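Local coordinates for pirin family protein (Acinetobacter baumannii, PDB 6D0P) that probably acts as a metal-dependent quercetin 2,3-dioxygenase of the pirin family, a cupin protein carrying one metal ion in its N-terminal domain, at residues S63-G68 against G105-E110; D96-T101 against G141-I146. One frame throughout, in Å; residues are numbered along the deposited sequence.

Contact 1 (63-68 against 105-110) builds the metal site, and contact 2 (96-101 against 141-146) packs against the metal ligands through Met100. The two contacts lie in different sheets of the N-terminal cupin domain, joined by strands 97-101 and 106-112, which follow each other in the chain; their centres are 13 Å apart. The bridge between them is selenomethionine Met100, whose CE lies 3.6 Å from CE1 of His108, 3.8 Å from CG1 of Val106 and 3.9 Å from CD2 of His66. Its side chain comes within about 5 Å of the manganese ion at nearest atoms, so contact 2 touches the ligands without supplying one.

Contact 1 (S63-G68 against G105-E110); sequences SHPHRG and GVLHEE. With MN (manganese (II) ion), chain G.
His64 and His66 pair antiparallel with His108 and Val106 through four backbone hydrogen bonds; the axes of strands 64-66 and 106-110 approach to 4.8 Å, their N-to-C directions 134° apart. Both hydrogen-bonded pairs send their side chains to one face of the sheet, where His64, His66 and His108 turn their NE2 atoms onto a single manganese ion. Glu110 joins them through OE1, 2.2 Å from the metal, and two waters complete six ligands. The His64 and His108 rings meet in an offset edge-to-face pair, planes at 63°, with the edge of His108 toward the face of His64. With CG between backbone N and carbonyl carbon (chi1 62°), the His64 ring swings across toward His108 and the metal; ND1 bonding to Gly62 O and NE2 binding manganese together fix its rotation.

Three histidines and a glutamate on neighbouring strands form the classic cupin metal centre, here holding manganese, whereas iron is the predicted cofactor. The second carboxylate oxygen of Glu110, OE2, bonds to Gln127 NE2 and takes a weak bond from a metal-bound water, so both oxygens are engaged.

On the other face, Pro65 CB packs 4.0 Å from Leu107 CD1, and both side chains touch Phe281 of helix 271-282. Ser63 OG lies over the branch of Leu107, 3.3 Å from CG, while a water links Ser63 N, weakly, to Glu109 OE2.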
ATOM      1  N   SER A  63      -4.270 -15.586 -12.120  1.00 23.16           N
ATOM      2  CA  SER A  63      -3.184 -16.255 -11.410  1.00 23.23           C
ATOM      3  C   SER A  63      -1.828 -15.616 -11.737  1.00 20.82           C
ATOM      4  O   SER A  63      -1.447 -15.524 -12.872  1.00 20.03           O
ATOM      5  CB  SER A  63      -3.180 -17.713 -11.738  1.00 24.76           C
ATOM      6  OG  SER A  63      -2.176 -18.360 -10.999  1.00 29.19           O
ATOM      7  N   HIS A  64      -1.119 -15.170 -10.708  1.00 18.96           N
ATOM      8  CA  HIS A  64       0.193 -14.581 -10.859  1.00 18.19           C
ATOM      9  C   HIS A  64       0.991 -14.844  -9.577  1.00 17.66           C
ATOM     10  O   HIS A  64       0.424 -15.003  -8.509  1.00 16.88           O
ATOM     11  CB  HIS A  64       0.115 -13.075 -11.150  1.00 18.38           C
ATOM     12  CG  HIS A  64      -0.532 -12.289 -10.059  1.00 17.38           C
ATOM     13  ND1 HIS A  64      -1.899 -12.159  -9.967  1.00 17.14           N
ATOM     14  CD2 HIS A  64      -0.011 -11.583  -9.026  1.00 16.95           C
ATOM     15  CE1 HIS A  64      -2.197 -11.415  -8.917  1.00 16.46           C
ATOM     16  NE2 HIS A  64      -1.056 -11.054  -8.319  1.00 16.39           N
ATOM     17  N   PRO A  65       2.306 -14.892  -9.697  1.00 17.88           N
ATOM     18  CA  PRO A  65       3.140 -15.146  -8.555  1.00 17.31           C
ATOM     19  C   PRO A  65       3.712 -13.894  -7.884  1.00 17.67           C
ATOM     20  O   PRO A  65       3.748 -12.811  -8.493  1.00 18.30           O
ATOM     21  CB  PRO A  65       4.297 -15.961  -9.147  1.00 18.53           C
ATOM     22  CG  PRO A  65       4.466 -15.376 -10.516  1.00 19.59           C
ATOM     23  CD  PRO A  65       3.054 -15.054 -10.948  1.00 19.31           C
ATOM     24  N   HIS A  66       4.145 -14.079  -6.639  1.00 16.10           N
ATOM     25  CA  HIS A  66       4.914 -13.081  -5.896  1.00 15.89           C
ATOM     26  C   HIS A  66       5.950 -13.811  -5.051  1.00 16.04           C
ATOM     27  O   HIS A  66       5.667 -14.915  -4.528  1.00 15.77           O
ATOM     28  CB  HIS A  66       4.060 -12.225  -4.941  1.00 16.48           C
ATOM     29  CG  HIS A  66       3.017 -11.384  -5.585  1.00 16.37           C
ATOM     30  ND1 HIS A  66       3.346 -10.333  -6.425  1.00 17.49           N
ATOM     31  CD2 HIS A  66       1.670 -11.373  -5.451  1.00 16.93           C
ATOM     32  CE1 HIS A  66       2.224  -9.740  -6.825  1.00 18.46           C
ATOM     33  NE2 HIS A  66       1.183 -10.347  -6.219  1.00 16.60           N
ATOM     34  N   ARG A  67       7.130 -13.206  -4.901  1.00 14.77           N
ATOM     35  CA  ARG A  67       8.107 -13.731  -3.984  1.00 14.62           C
ATOM     36  C   ARG A  67       8.962 -12.579  -3.462  1.00 14.77           C
ATOM     37  O   ARG A  67       9.358 -11.698  -4.244  1.00 15.36           O
ATOM     38  CB  ARG A  67       9.005 -14.783  -4.648  1.00 15.37           C
ATOM     39  CG  ARG A  67      10.203 -15.207  -3.799  1.00 16.58           C
ATOM     40  CD  ARG A  67      11.119 -16.230  -4.468  1.00 16.96           C
ATOM     41  NE  ARG A  67      10.510 -17.558  -4.511  1.00 17.59           N
ATOM     42  CZ  ARG A  67      11.088 -18.632  -5.040  1.00 19.05           C
ATOM     43  NH1 ARG A  67      12.270 -18.527  -5.642  1.00 19.39           N
ATOM     44  NH2 ARG A  67      10.486 -19.806  -4.954  1.00 18.95           N
ATOM     45  N   GLY A  68       9.229 -12.605  -2.149  1.00 14.82           N
ATOM     46  CA  GLY A  68      10.216 -11.725  -1.540  1.00 14.80           C
ATOM     47  C   GLY A  68       9.691 -10.496  -0.810  1.00 14.45           C
ATOM     48  O   GLY A  68      10.494  -9.767  -0.215  1.00 15.19           O
ATOM     49  N   GLY A 105       6.927 -17.553  -1.456  1.00 15.07           N
ATOM     50  CA  GLY A 105       6.148 -17.589  -2.668  1.00 15.91           C
ATOM     51  C   GLY A 105       4.659 -17.837  -2.462  1.00 17.23           C
ATOM     52  O   GLY A 105       4.240 -18.520  -1.539  1.00 17.63           O
ATOM     53  N   VAL A 106       3.890 -17.238  -3.343  1.00 17.66           N
ATOM     54  CA  VAL A 106       2.466 -17.410  -3.422  1.00 18.35           C
ATOM     55  C   VAL A 106       2.088 -17.301  -4.899  1.00 17.34           C
ATOM     56  O   VAL A 106       2.735 -16.566  -5.678  1.00 15.48           O
ATOM     57  CB  VAL A 106       1.708 -16.356  -2.579  1.00 20.37           C
ATOM     58  CG1 VAL A 106       1.920 -14.952  -3.116  1.00 21.54           C
ATOM     59  CG2 VAL A 106       0.220 -16.640  -2.485  1.00 22.35           C
ATOM     60  N   LEU A 107       1.036 -18.021  -5.264  1.00 16.61           N
ATOM     61  CA  LEU A 107       0.415 -17.906  -6.576  1.00 18.16           C
ATOM     62  C   LEU A 107      -1.061 -17.588  -6.320  1.00 17.10           C
ATOM     63  O   LEU A 107      -1.762 -18.417  -5.691  1.00 18.04           O
ATOM     64  CB  LEU A 107       0.587 -19.218  -7.339  1.00 20.20           C
ATOM     65  CG  LEU A 107       0.132 -19.191  -8.789  1.00 24.25           C
ATOM     66  CD1 LEU A 107       1.088 -18.371  -9.640  1.00 26.64           C
ATOM     67  CD2 LEU A 107       0.019 -20.602  -9.345  1.00 27.07           C
ATOM     68  N   HIS A 108      -1.528 -16.418  -6.757  1.00 15.94           N
ATOM     69  CA  HIS A 108      -2.889 -16.032  -6.424  1.00 16.16           C
ATOM     70  C   HIS A 108      -3.547 -15.205  -7.527  1.00 16.82           C
ATOM     71  O   HIS A 108      -2.914 -14.722  -8.476  1.00 16.00           O
ATOM     72  CB  HIS A 108      -2.898 -15.346  -5.049  1.00 16.27           C
ATOM     73  CG  HIS A 108      -2.464 -13.918  -5.011  1.00 15.64           C
ATOM     74  ND1 HIS A 108      -2.873 -13.067  -4.005  1.00 17.02           N
ATOM     75  CD2 HIS A 108      -1.737 -13.167  -5.864  1.00 15.77           C
ATOM     76  CE1 HIS A 108      -2.367 -11.861  -4.236  1.00 16.29           C
ATOM     77  NE2 HIS A 108      -1.683 -11.900  -5.366  1.00 15.33           N
ATOM     78  N   GLU A 109      -4.861 -15.089  -7.369  1.00 17.34           N
ATOM     79  CA  GLU A 109      -5.690 -14.276  -8.206  1.00 18.66           C
ATOM     80  C   GLU A 109      -6.403 -13.261  -7.302  1.00 17.80           C
ATOM     81  O   GLU A 109      -6.626 -13.528  -6.117  1.00 16.63           O
ATOM     82  CB  GLU A 109      -6.700 -15.128  -8.974  1.00 22.44           C
ATOM     83  CG  GLU A 109      -7.651 -15.867  -8.060  1.00 27.21           C
ATOM     84  CD  GLU A 109      -8.604 -16.823  -8.757  1.00 33.67           C
ATOM     85  OE1 GLU A 109      -9.751 -16.976  -8.257  1.00 38.53           O
ATOM     86  OE2 GLU A 109      -8.204 -17.401  -9.794  1.00 34.14           O
ATOM     87  N   GLU A 110      -6.725 -12.107  -7.870  1.00 16.39           N
ATOM     88  CA  GLU A 110      -7.390 -11.005  -7.167  1.00 16.74           C
ATOM     89  C   GLU A 110      -8.483 -10.471  -8.099  1.00 16.63           C
ATOM     90  O   GLU A 110      -8.207 -10.046  -9.216  1.00 15.85           O
ATOM     91  CB  GLU A 110      -6.396  -9.890  -6.792  1.00 17.91           C
ATOM     92  CG  GLU A 110      -5.273 -10.332  -5.862  1.00 20.14           C
ATOM     93  CD  GLU A 110      -4.074  -9.388  -5.708  1.00 22.28           C
ATOM     94  OE1 GLU A 110      -3.108  -9.460  -6.542  1.00 21.26           O
ATOM     95  OE2 GLU A 110      -4.078  -8.617  -4.727  1.00 25.46           O
TER
HETATM   96 MN    MN G 303      -0.972 -10.035  -6.421  1.00 25.34          MN
HETATM   97  O   HOH W   1      -6.806 -17.277 -11.825  1.00 41.03           O
HETATM   98  O   HOH W   2      -1.292  -8.845  -4.287  1.00 24.88           O
HETATM   99  O   HOH W   3      -0.582  -7.951  -7.096  1.00 23.58           O

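Contact 2 (D96-T101 against G141-I146); sequences DVQWMT and GKYQAI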
ATOM      1  N   ASP A  96     -11.720  -2.910   5.103  1.00 16.77           N
ATOM      2  CA  ASP A  96     -10.816  -3.999   5.527  1.00 16.46           C
ATOM      3  C   ASP A  96      -9.443  -3.828   4.883  1.00 15.57           C
ATOM      4  O   ASP A  96      -9.265  -3.046   3.913  1.00 15.59           O
ATOM      5  CB  ASP A  96     -11.318  -5.390   5.113  1.00 17.46           C
ATOM      6  CG  ASP A  96     -12.614  -5.859   5.755  1.00 21.07           C
ATOM      7  OD1 ASP A  96     -13.113  -5.152   6.674  1.00 21.39           O
ATOM      8  OD2 ASP A  96     -13.109  -6.962   5.332  1.00 21.86           O
ATOM      9  N   VAL A  97      -8.472  -4.566   5.424  1.00 15.00           N
ATOM     10  CA  VAL A  97      -7.138  -4.607   4.860  1.00 14.89           C
ATOM     11  C   VAL A  97      -6.644  -6.066   4.811  1.00 14.81           C
ATOM     12  O   VAL A  97      -6.967  -6.877   5.709  1.00 14.65           O
ATOM     13  CB  VAL A  97      -6.167  -3.748   5.697  1.00 15.56           C
ATOM     14  CG1 VAL A  97      -4.730  -3.931   5.245  1.00 15.85           C
ATOM     15  CG2 VAL A  97      -6.569  -2.284   5.695  1.00 15.59           C
ATOM     16  N   GLN A  98      -5.915  -6.416   3.747  1.00 14.35           N
ATOM     17  CA  GLN A  98      -5.183  -7.684   3.681  1.00 13.69           C
ATOM     18  C   GLN A  98      -3.688  -7.351   3.610  1.00 13.38           C
ATOM     19  O   GLN A  98      -3.246  -6.654   2.676  1.00 14.02           O
ATOM     20  CB  GLN A  98      -5.608  -8.538   2.484  1.00 14.41           C
ATOM     21  CG  GLN A  98      -4.722  -9.763   2.251  1.00 14.14           C
ATOM     22  CD  GLN A  98      -4.563 -10.694   3.434  1.00 15.84           C
ATOM     23  OE1 GLN A  98      -3.442 -10.952   3.879  1.00 15.66           O
ATOM     24  NE2 GLN A  98      -5.668 -11.267   3.919  1.00 15.99           N
ATOM     25  N   TRP A  99      -2.951  -7.742   4.646  1.00 12.76           N
ATOM     26  CA  TRP A  99      -1.503  -7.580   4.707  1.00 12.98           C
ATOM     27  C   TRP A  99      -0.899  -8.957   4.427  1.00 12.85           C
ATOM     28  O   TRP A  99      -0.777  -9.775   5.336  1.00 12.98           O
ATOM     29  CB  TRP A  99      -1.082  -7.018   6.076  1.00 13.86           C
ATOM     30  CG  TRP A  99       0.327  -6.515   6.107  1.00 14.40           C
ATOM     31  CD1 TRP A  99       1.464  -7.270   6.053  1.00 14.67           C
ATOM     32  CD2 TRP A  99       0.760  -5.148   6.235  1.00 14.12           C
ATOM     33  NE1 TRP A  99       2.573  -6.460   6.109  1.00 15.16           N
ATOM     34  CE2 TRP A  99       2.172  -5.161   6.235  1.00 14.81           C
ATOM     35  CE3 TRP A  99       0.098  -3.920   6.344  1.00 14.78           C
ATOM     36  CZ2 TRP A  99       2.932  -3.998   6.321  1.00 15.48           C
ATOM     37  CZ3 TRP A  99       0.852  -2.772   6.434  1.00 15.92           C
ATOM     38  CH2 TRP A  99       2.246  -2.810   6.411  1.00 15.74           C
HETATM   39  N   MSE A 100      -0.617  -9.236   3.166  1.00 12.96           N
HETATM   40  CA  MSE A 100      -0.150 -10.555   2.763  1.00 13.79           C
HETATM   41  C   MSE A 100       1.333 -10.601   2.582  1.00 13.51           C
HETATM   42  O   MSE A 100       1.920  -9.797   1.821  1.00 14.60           O
HETATM   43  CB  MSE A 100      -0.784 -10.960   1.429  1.00 15.13           C
HETATM   44  CG  MSE A 100      -0.332 -12.377   1.031  1.00 18.17           C
HETATM   45 SE   MSE A 100      -0.979 -12.839  -0.796  1.00 23.32          SE
HETATM   46  CE  MSE A 100       0.309 -11.770  -1.782  1.00 21.20           C
ATOM     47  N   THR A 101       1.968 -11.531   3.278  1.00 13.72           N
ATOM     48  CA  THR A 101       3.395 -11.740   3.107  1.00 13.32           C
ATOM     49  C   THR A 101       3.592 -12.826   2.044  1.00 13.65           C
ATOM     50  O   THR A 101       3.208 -13.973   2.277  1.00 13.64           O
ATOM     51  CB  THR A 101       4.065 -12.193   4.403  1.00 14.28           C
ATOM     52  OG1 THR A 101       3.716 -11.305   5.464  1.00 15.31           O
ATOM     53  CG2 THR A 101       5.563 -12.296   4.245  1.00 14.72           C
ATOM     54  N   GLY A 141       4.903 -17.899   3.087  1.00 17.62           N
ATOM     55  CA  GLY A 141       3.836 -16.931   2.827  1.00 17.49           C
ATOM     56  C   GLY A 141       2.718 -17.054   3.857  1.00 16.85           C
ATOM     57  O   GLY A 141       2.448 -18.149   4.353  1.00 17.05           O
ATOM     58  N   LYS A 142       2.087 -15.936   4.187  1.00 15.86           N
ATOM     59  CA  LYS A 142       1.026 -15.929   5.178  1.00 17.24           C
ATOM     60  C   LYS A 142       0.100 -14.740   4.930  1.00 16.61           C
ATOM     61  O   LYS A 142       0.458 -13.773   4.225  1.00 15.25           O
ATOM     62  CB  LYS A 142       1.609 -15.831   6.591  1.00 18.65           C
ATOM     63  CG  LYS A 142       2.361 -14.537   6.881  1.00 19.77           C
ATOM     64  CD  LYS A 142       2.941 -14.429   8.293  1.00 21.22           C
ATOM     65  CE  LYS A 142       3.512 -13.047   8.560  1.00 22.87           C
ATOM     66  NZ  LYS A 142       4.082 -12.929   9.923  1.00 26.78           N
ATOM     67  N   TYR A 143      -1.085 -14.820   5.525  1.00 16.22           N
ATOM     68  CA  TYR A 143      -2.072 -13.758   5.397  1.00 16.14           C
ATOM     69  C   TYR A 143      -2.364 -13.080   6.730  1.00 15.59           C
ATOM     70  O   TYR A 143      -2.317 -13.695   7.783  1.00 15.33           O
ATOM     71  CB  TYR A 143      -3.417 -14.321   4.933  1.00 19.64           C
ATOM     72  CG  TYR A 143      -3.391 -14.861   3.532  1.00 20.62           C
ATOM     73  CD1 TYR A 143      -3.463 -14.019   2.442  1.00 20.36           C
ATOM     74  CD2 TYR A 143      -3.297 -16.218   3.296  1.00 25.75           C
ATOM     75  CE1 TYR A 143      -3.463 -14.510   1.147  1.00 21.55           C
ATOM     76  CE2 TYR A 143      -3.275 -16.726   2.006  1.00 27.82           C
ATOM     77  CZ  TYR A 143      -3.355 -15.866   0.924  1.00 25.11           C
ATOM     78  OH  TYR A 143      -3.347 -16.355  -0.351  1.00 26.75           O
ATOM     79  N   GLN A 144      -2.705 -11.804   6.652  1.00 14.48           N
ATOM     80  CA  GLN A 144      -3.256 -11.089   7.780  1.00 15.10           C
ATOM     81  C   GLN A 144      -4.522 -10.407   7.263  1.00 15.91           C
ATOM     82  O   GLN A 144      -4.443  -9.353   6.588  1.00 14.35           O
ATOM     83  CB  GLN A 144      -2.317 -10.042   8.378  1.00 15.04           C
ATOM     84  CG  GLN A 144      -1.102 -10.600   9.098  1.00 15.75           C
ATOM     85  CD  GLN A 144      -0.218  -9.474   9.587  1.00 16.90           C
ATOM     86  OE1 GLN A 144      -0.579  -8.763  10.528  1.00 15.06           O
ATOM     87  NE2 GLN A 144       0.952  -9.321   8.954  1.00 14.15           N
ATOM     88  N   ALA A 145      -5.665 -11.037   7.520  1.00 15.79           N
ATOM     89  CA  ALA A 145      -6.949 -10.466   7.129  1.00 17.15           C
ATOM     90  C   ALA A 145      -7.424  -9.579   8.275  1.00 18.52           C
ATOM     91  O   ALA A 145      -7.687 -10.058   9.363  1.00 20.01           O
ATOM     92  CB  ALA A 145      -7.958 -11.550   6.808  1.00 17.78           C
ATOM     93  N   ILE A 146      -7.491  -8.291   8.040  1.00 17.69           N
ATOM     94  CA  ILE A 146      -7.854  -7.373   9.078  1.00 18.31           C
ATOM     95  C   ILE A 146      -9.203  -6.730   8.747  1.00 19.09           C
ATOM     96  O   ILE A 146      -9.334  -6.060   7.749  1.00 17.11           O
ATOM     97  CB  ILE A 146      -6.749  -6.328   9.258  1.00 18.82           C
ATOM     98  CG1 ILE A 146      -5.394  -6.992   9.529  1.00 18.79           C
ATOM     99  CG2 ILE A 146      -7.122  -5.372  10.365  1.00 21.64           C
ATOM    100  CD1 ILE A 146      -4.242  -6.143   9.161  1.00 19.83           C
TER
HETATM  101  O   HOH W   4       1.324 -11.098   6.587  1.00 15.25           O
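Backbone pairing between Val97 and Ile146 is reciprocal: Val97 N bonds to Ile146 O, and Ile146 N returns to Val97 O at 2.8 Å. Thr101 and Lys142 repeat the exchange at the other end of this antiparallel pair. Midway it is uneven: Trp99 N bonds to Gln144 O at 2.9 Å, while the return from Gln144 N to Trp99 O is weak, with an angle of 124° at the hydrogen.

A side-chain amide also reaches this N-H. Gln98, bent at chi2 (55°), brings OE1 to 3.0 Å from Gln144 N, which is shared between two acceptors. The same oxygen lies at the edge of the Tyr143 ring, 3.4 Å from CD1, amide and ring planes 87° apart. The Gln144 amide lies alongside Trp99, NE2 oblique to the indole and 3.6 Å from CD1, the planes 46° apart; its OE1 accepts from Thr178 N. A water joins Trp99 O, Thr101 OG1 and Gln144 NE2. Residues outside the segments hold other polar ends: Glu70 accepts from Trp99 NE1 through OE1 and pairs with Thr101 OG1 through OE2, and Asp84 OD2 pairs with Tyr143 OH.

Apolar packing is led by selenomethionine Met100, which runs beside Tyr143 and points the same way; its SE lies 3.6 Å from CE1, an oblique Met-aromatic contact.

The segment 141-146 thus adds short strand 145-146 to the outer edge of an antiparallel sheet, beside strand 97-101, in the N-terminal cupin β-barrel of a pirin.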